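Local coordinates for ABC transporter substrate binding protein (Ribose) (Agrobacterium vitis, PDB 5DKV) that probably serves an ABC transporter as its periplasmic sugar-binding component, and holds alpha-D-tagatopyranose in the cleft between its two lobes, at residues P170-S173 and T174-Q177. Residues are numbered along the deposited sequence; the frame is centred on the assembly and turned at random.
Sequences PGVS and TTDQ. With T6T (alpha-D-tagatopyranose), chain E.
The Val172 side chain crosses that of Thr175 at a slant at the N-terminus of helix 173-186, where Val172 holds the N-cap position and its CB lies 3.2 Å from Thr175 OG1. The helix follows strand 161-167 in the periplasmic binding protein fold, and its first turn borders the sugar cleft. Val172 CG1, anti to the backbone N (chi1 177°), faces two hydroxyls, Thr174 OG1 at 3.6 Å and Thr175 OG1 at a similar range. Thr174 OG1 in turn donates a hydrogen bond to O5 of the tagatopyranose at 2.8 Å, while its methyl CG2 also comes close to that sugar oxygen. Asp39, Asp116, Arg178, Asn228, Asp254 and Gln274 supply further hydrogen bonds to the sugar.

Behind this first shell, the backbone sets the turn. Asp176 N donates to Val172 O at 2.9 Å, approaching almost head-on to the carbonyl, and Gln177 N reaches Ser173 O from a direction tilted 33° out of the carbonyl plane. The Asp176 carboxylate bends back over the preceding loop, with CG anti to its own carbonyl carbon (chi1 -84°), and both its oxygens receive weak hydrogen bonds from Gly171 N. Gly171 takes a positive phi, a backbone conformation that suits glycine.

Farther along, Asn167 ND2 is hydrogen-bonded to Thr175 O, tying the helix to the end of the strand before it. Gln177 leans on Asn142 and Val143 of helix 142-156. Its extended chain also serves a water bridge: the water donates to Gln177 OE1 at 2.8 Å and is hydrogen-bonded to Ser173 OG at the same distance.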
# COMPACT_ATOMS: atom_id res chain seq x y z
N PRO A 170 -12.17 -3.32 -7.08
CA PRO A 170 -11.90 -2.36 -8.16
C PRO A 170 -11.93 -0.92 -7.67
O PRO A 170 -12.76 -0.57 -6.83
CB PRO A 170 -13.04 -2.60 -9.15
CG PRO A 170 -13.56 -3.97 -8.85
CD PRO A 170 -13.32 -4.19 -7.37
N GLY A 171 -11.04 -0.09 -8.21
CA GLY A 171 -11.06 1.32 -7.90
C GLY A 171 -10.10 1.81 -6.83
O GLY A 171 -9.92 3.02 -6.67
N VAL A 172 -9.48 0.89 -6.09
CA VAL A 172 -8.47 1.28 -5.13
C VAL A 172 -7.22 1.63 -5.93
O VAL A 172 -6.75 0.80 -6.67
CB VAL A 172 -8.15 0.17 -4.12
CG1 VAL A 172 -7.03 0.60 -3.17
CG2 VAL A 172 -9.42 -0.24 -3.36
N SER A 173 -6.71 2.85 -5.80
CA SER A 173 -5.75 3.34 -6.79
C SER A 173 -4.47 2.49 -6.83
O SER A 173 -3.96 2.16 -7.89
CB SER A 173 -5.40 4.80 -6.52
OG SER A 173 -4.55 4.98 -5.39
N THR A 174 -3.99 2.13 -5.67
CA THR A 174 -2.72 1.40 -5.55
C THR A 174 -2.84 -0.02 -6.09
O THR A 174 -2.02 -0.47 -6.89
CB THR A 174 -2.29 1.31 -4.10
OG1 THR A 174 -3.42 0.88 -3.34
CG2 THR A 174 -1.80 2.68 -3.59
N THR A 175 -3.84 -0.75 -5.62
CA THR A 175 -4.00 -2.14 -6.02
C THR A 175 -4.53 -2.28 -7.45
O THR A 175 -4.24 -3.27 -8.11
CB THR A 175 -4.89 -2.88 -5.04
OG1 THR A 175 -6.15 -2.22 -4.96
CG2 THR A 175 -4.24 -2.95 -3.65
N ASP A 176 -5.25 -1.27 -7.95
CA ASP A 176 -5.58 -1.21 -9.38
C ASP A 176 -4.29 -1.15 -10.20
O ASP A 176 -4.14 -1.85 -11.20
CB ASP A 176 -6.44 0.03 -9.70
CG ASP A 176 -7.92 -0.19 -9.46
OD1 ASP A 176 -8.34 -1.30 -9.07
OD2 ASP A 176 -8.68 0.79 -9.67
N GLN A 177 -3.34 -0.32 -9.76
CA GLN A 177 -2.09 -0.14 -10.49
C GLN A 177 -1.26 -1.43 -10.42
O GLN A 177 -0.64 -1.82 -11.41
CB GLN A 177 -1.30 1.04 -9.94
CG GLN A 177 -1.83 2.37 -10.44
CD GLN A 177 -1.07 3.54 -9.87
OE1 GLN A 177 -0.76 3.54 -8.69
NE2 GLN A 177 -0.72 4.51 -10.72
O3 T6T E . -0.86 -2.44 0.42
C3 T6T E . -1.06 -1.43 1.41
C4 T6T E . -1.38 -0.17 0.75
O4 T6T E . -0.25 0.24 -0.10
C5 T6T E . -2.61 -0.30 -0.04
O5 T6T E . -3.02 0.96 -0.60
C6 T6T E . -3.79 -0.73 0.82
O6 T6T E . -3.45 -1.97 1.51
C2 T6T E . -2.24 -1.83 2.31
O2 T6T E . -2.38 -0.82 3.29
C1 T6T E . -2.13 -3.16 2.94
O1 T6T E . -1.01 -3.26 3.77
O HOH W 1 -1.93 4.57 -6.42